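Local coordinates for protein uronate isomerase (Caulobacter crescentus, PDB 2Q01) that interconverts D-glucuronate and D-fructuronate, and likewise galacturonate and tagaturonate, in the sugar-acid metabolism of its bacterium, at residues Q76-S79 with L80-K84; D473-P476 with D477-P481. All coordinates share one frame; numbering follows the deposited sequence. Where two conformers were deposited one is given.

Interaction 1: residues Q76-S79 with L80-K84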
loop_
_atom_site.group_PDB
_atom_site.type_symbol
_atom_site.label_atom_id
_atom_site.label_comp_id
_atom_site.label_asym_id
_atom_site.label_seq_id
_atom_site.Cartn_x
_atom_site.Cartn_y
_atom_site.Cartn_z
ATOM N N GLN B 76 -1.487 -19.439 -18.631
ATOM C CA GLN B 76 -0.495 -19.435 -19.698
ATOM C C GLN B 76 -0.919 -20.251 -20.922
ATOM O O GLN B 76 -0.118 -20.480 -21.832
ATOM C CB GLN B 76 0.859 -19.892 -19.152
ATOM C CG GLN B 76 1.575 -18.825 -18.328
ATOM C CD GLN B 76 2.371 -17.848 -19.185
ATOM O OE1 GLN B 76 2.998 -18.232 -20.177
ATOM N NE2 GLN B 76 2.359 -16.582 -18.798
ATOM N N GLY B 77 -2.180 -20.677 -20.943
ATOM C CA GLY B 77 -2.754 -21.347 -22.110
ATOM C C GLY B 77 -3.042 -22.830 -21.954
ATOM O O GLY B 77 -3.481 -23.482 -22.906
ATOM N N VAL B 78 -2.798 -23.365 -20.761
ATOM C CA VAL B 78 -3.016 -24.786 -20.493
ATOM C C VAL B 78 -4.479 -25.018 -20.101
ATOM O O VAL B 78 -5.035 -24.257 -19.310
ATOM C CB VAL B 78 -2.057 -25.309 -19.380
ATOM C CG1 VAL B 78 -2.197 -26.813 -19.188
ATOM C CG2 VAL B 78 -0.611 -24.960 -19.700
ATOM N N SER B 79 -5.105 -26.043 -20.678
ATOM C CA SER B 79 -6.463 -26.425 -20.304
ATOM C C SER B 79 -6.445 -27.244 -19.016
ATOM O O SER B 79 -5.462 -27.921 -18.721
ATOM C CB SER B 79 -7.145 -27.205 -21.431
ATOM O OG SER B 79 -6.468 -28.418 -21.711
ATOM N N LEU B 80 -7.534 -27.173 -18.253
ATOM C CA LEU B 80 -7.650 -27.901 -16.989
ATOM C C LEU B 80 -7.872 -29.401 -17.189
ATOM O O LEU B 80 -7.615 -30.198 -16.280
ATOM C CB LEU B 80 -8.767 -27.323 -16.111
ATOM C CG LEU B 80 -8.684 -25.868 -15.652
ATOM C CD1 LEU B 80 -9.568 -25.018 -16.529
ATOM C CD2 LEU B 80 -9.102 -25.732 -14.205
ATOM N N ASP B 81 -8.363 -29.769 -18.373
ATOM C CA ASP B 81 -8.534 -31.171 -18.758
ATOM C C ASP B 81 -7.176 -31.840 -18.947
ATOM O O ASP B 81 -7.009 -33.018 -18.617
ATOM C CB ASP B 81 -9.365 -31.293 -20.042
ATOM C CG ASP B 81 -10.787 -30.779 -19.874
ATOM O OD1 ASP B 81 -11.232 -29.980 -20.724
ATOM O OD2 ASP B 81 -11.462 -31.170 -18.894
ATOM N N ALA B 82 -6.216 -31.068 -19.461
ATOM C CA ALA B 82 -4.837 -31.525 -19.652
ATOM C C ALA B 82 -4.139 -31.859 -18.334
ATOM O O ALA B 82 -3.223 -32.677 -18.315
ATOM C CB ALA B 82 -4.032 -30.490 -20.434
ATOM N N LEU B 83 -4.593 -31.238 -17.245
ATOM C CA LEU B 83 -4.011 -31.425 -15.913
ATOM C C LEU B 83 -4.880 -32.274 -14.982
ATOM O O LEU B 83 -4.641 -32.302 -13.769
ATOM C CB LEU B 83 -3.729 -30.065 -15.261
ATOM C CG LEU B 83 -2.798 -29.108 -16.004
ATOM C CD1 LEU B 83 -2.970 -27.701 -15.466
ATOM C CD2 LEU B 83 -1.334 -29.559 -15.927
ATOM N N LYS B 84 -5.874 -32.957 -15.559
ATOM C CA LYS B 84 -6.820 -33.834 -14.836
ATOM C C LYS B 84 -7.596 -33.166 -13.694
ATOM O O LYS B 84 -7.894 -33.808 -12.678
ATOM C CB LYS B 84 -6.134 -35.121 -14.338
ATOM C CG LYS B 84 -6.485 -36.374 -15.124
ATOM C CD LYS B 84 -6.203 -37.632 -14.317
ATOM C CE LYS B 84 -7.248 -38.702 -14.598
ATOM N NZ LYS B 84 -7.134 -39.860 -13.679
#
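Ser79 precedes an irregular, helix-like turn in the loop that links helix 67-74 to helix 96-105, and Ala82 bonds back to it. Leu80, Asp81 and Ala82 have helical backbone angles, and Asp81 to Lys84 forms a type I beta turn. Ser79 itself is still extended (phi/psi -80/152). Ala82 N reaches Ser79 O at 3.3 Å, a weak bond with an N-H...O angle of only 127°. In one of the two conformers of Ser79, chi1 is 62° and Ser79 OG lies 3.5 Å from Ala82 N, again a weak bond. Because Ser79 was deposited in two conformers, this weak side-chain bond is doubtful. Serine nevertheless suits the start of such a turn, since its hydroxyl is short enough to reach back to a backbone N-H three residues on. The methyl of Ala82 lies close by, CB to Ser79 OG 3.4 Å, and a small residue fits against the hydroxyl.

Val78 supplies the apolar side of the turn. It is directed toward 80-84, where the end of Leu83 comes nearer to meet it, and the two side chains cross at about a right angle. Phe70 and Leu73 of helix 67-74 and Val102 of helix 96-105 pack around this pair, so branched aliphatic residues suit both places. Before Val78 the chain turns at Gly77, whose positive phi (110°) would press a CB against the carbonyl O of Gln76. Gln76 leads out to the subunit interface, where its NE2 is hydrogen-bonded to Asn411 OD1 and Tyr410 O of the second subunit; Asn411 is among the potassium-site residues. With CG1 of Val78 anti to the backbone N, this methyl makes the hydrophobic contact, 3.9 Å from Leu83 CD1 and 4.0 Å from Leu83 CG.

Interaction 2: residues D473-P476 with D477-P481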
loop_
_atom_site.group_PDB
_atom_site.type_symbol
_atom_site.label_atom_id
_atom_site.label_comp_id
_atom_site.label_asym_id
_atom_site.label_seq_id
_atom_site.Cartn_x
_atom_site.Cartn_y
_atom_site.Cartn_z
ATOM N N ASP B 473 -5.275 -25.135 24.725
ATOM C CA ASP B 473 -4.531 -25.481 25.936
ATOM C C ASP B 473 -5.073 -26.700 26.687
ATOM O O ASP B 473 -4.358 -27.299 27.493
ATOM C CB ASP B 473 -4.436 -24.269 26.868
ATOM C CG ASP B 473 -3.446 -23.220 26.369
ATOM O OD1 ASP B 473 -3.692 -22.014 26.594
ATOM O OD2 ASP B 473 -2.422 -23.597 25.755
ATOM N N GLN B 474 -6.327 -27.060 26.428
ATOM C CA GLN B 474 -6.891 -28.297 26.961
ATOM C C GLN B 474 -6.951 -29.350 25.864
ATOM O O GLN B 474 -7.845 -29.317 25.016
ATOM C CB GLN B 474 -8.294 -28.086 27.550
ATOM C CG GLN B 474 -8.387 -27.088 28.698
ATOM C CD GLN B 474 -9.074 -25.792 28.295
ATOM O OE1 GLN B 474 -10.213 -25.539 28.685
ATOM N NE2 GLN B 474 -8.388 -24.970 27.503
ATOM N N ARG B 475 -5.985 -30.268 25.872
ATOM C CA ARG B 475 -6.040 -31.445 25.010
ATOM C C ARG B 475 -7.147 -32.360 25.513
ATOM O O ARG B 475 -7.284 -32.557 26.725
ATOM C CB ARG B 475 -4.715 -32.219 25.020
ATOM C CG ARG B 475 -3.577 -31.581 24.245
ATOM C CD ARG B 475 -3.696 -31.800 22.749
ATOM N NE ARG B 475 -3.075 -33.046 22.303
ATOM C CZ ARG B 475 -2.565 -33.222 21.084
ATOM N NH1 ARG B 475 -2.012 -34.380 20.738
ATOM N NH2 ARG B 475 -2.598 -32.232 20.208
ATOM N N PRO B 476 -7.953 -32.912 24.590
ATOM C CA PRO B 476 -8.929 -33.897 25.023
ATOM C C PRO B 476 -8.277 -35.263 25.246
ATOM O O PRO B 476 -7.160 -35.503 24.777
ATOM C CB PRO B 476 -9.926 -33.945 23.860
ATOM C CG PRO B 476 -9.461 -32.926 22.851
ATOM C CD PRO B 476 -8.033 -32.665 23.141
ATOM N N ASP B 477 -8.983 -36.140 25.958
ATOM C CA ASP B 477 -8.476 -37.461 26.334
ATOM C C ASP B 477 -8.289 -38.400 25.143
ATOM O O ASP B 477 -7.468 -39.317 25.199
ATOM C CB ASP B 477 -9.408 -38.120 27.360
ATOM C CG ASP B 477 -9.654 -37.246 28.585
ATOM O OD1 ASP B 477 -9.316 -37.689 29.705
ATOM O OD2 ASP B 477 -10.184 -36.122 28.431
ATOM N N TRP B 478 -9.048 -38.160 24.073
ATOM C CA TRP B 478 -9.033 -39.023 22.889
ATOM C C TRP B 478 -7.808 -38.851 21.991
ATOM O O TRP B 478 -7.544 -39.689 21.122
ATOM C CB TRP B 478 -10.328 -38.872 22.074
ATOM C CG TRP B 478 -10.690 -37.468 21.634
ATOM C CD1 TRP B 478 -11.603 -36.643 22.219
ATOM C CD2 TRP B 478 -10.172 -36.749 20.495
ATOM N NE1 TRP B 478 -11.687 -35.456 21.528
ATOM C CE2 TRP B 478 -10.819 -35.494 20.467
ATOM C CE3 TRP B 478 -9.230 -37.046 19.497
ATOM C CZ2 TRP B 478 -10.548 -34.533 19.486
ATOM C CZ3 TRP B 478 -8.966 -36.094 18.521
ATOM C CH2 TRP B 478 -9.622 -34.851 18.525
ATOM N N ALA B 479 -7.079 -37.757 22.200
ATOM C CA ALA B 479 -5.846 -37.476 21.471
ATOM C C ALA B 479 -4.611 -37.820 22.314
ATOM O O ALA B 479 -4.730 -38.187 23.487
ATOM C CB ALA B 479 -5.816 -36.011 21.052
ATOM N N ARG B 480 -3.431 -37.694 21.712
ATOM C CA ARG B 480 -2.166 -37.833 22.434
ATOM C C ARG B 480 -1.974 -36.679 23.415
ATOM O O ARG B 480 -2.574 -35.612 23.244
ATOM C CB ARG B 480 -0.997 -37.815 21.455
ATOM C CG ARG B 480 -0.785 -39.086 20.698
ATOM C CD ARG B 480 0.107 -38.811 19.517
ATOM N NE ARG B 480 -0.121 -39.783 18.458
ATOM C CZ ARG B 480 -0.001 -39.529 17.161
ATOM N NH1 ARG B 480 0.346 -38.319 16.734
ATOM N NH2 ARG B 480 -0.239 -40.492 16.287
ATOM N N PRO B 481 -1.154 -36.890 24.465
ATOM C CA PRO B 481 -0.640 -35.718 25.174
ATOM C C PRO B 481 0.364 -34.937 24.310
ATOM O O PRO B 481 0.950 -35.490 23.369
ATOM C CB PRO B 481 0.036 -36.319 26.410
ATOM C CG PRO B 481 0.364 -37.716 26.028
ATOM C CD PRO B 481 -0.712 -38.154 25.084
#
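Pro476 to Ala479 form a type I beta turn in the chain that follows helix 451-469; Arg475 and Pro476 run into it extended, and the chain leaves extended through Ala479 and Arg480. Ala479 N closes the turn on Pro476 O at 3.4 Å, a long and weak bond. Proline suits the entry, since its ring fixes phi at a value compatible with this extended backbone.

Arg475 ties the two arms together. Its chain bends at chi2 (-78°) and chi3 (-88°), which curls the guanidinium back so that NE and NH1 both hold one atom, Arg480 O, side-on and each at 2.8 Å. The oxygen lies in the guanidinium plane. NE comes in nearly end-on to the carbonyl, whereas NH1 stands well above the carbonyl plane, off any lone pair. The methyl of Ala479 sits over one guanidinium face. Arg475 NH2 turns elsewhere, to Glu166 O, so one arginine fastens the turn and ties it to the three-stranded parallel sheet 37-39, 165-169, 192-194 of this TIM-barrel-clan protein. Arg480 points its own end away, NH2 forming a salt bridge with Asp161, while its backbone bonds to Gly190.

A chi1 of 55° swings the indole of Trp478 back over the proline, and the ring meets His192 of strand 192-194 as well. The broad ring suits this join between turn and strand. Pro476 CG and CB lie over one indole face, near its NE1 rim, CB 3.3 Å and CG 3.6 Å from Trp478 NE1.

How the interactions relate
Interaction 1 comes early in the chain and interaction 2 close to its end, in series. They lie on opposite sides of the chain's centre, their own centres 44 Å apart and their nearest atoms about 31 Å, so neither touches the other. They share no helix or strand. Residues 76-84 are held among helices 67-74 and 96-105, at a place where the chain also meets a second subunit. Residues 473-481 follow helix 451-469 and lie against strands 165-169 and 192-194 of the three-stranded parallel sheet, with no other subunit in contact. One turn thus belongs to helical packing beside the interface, the other fastens the C-terminal tail onto that sheet.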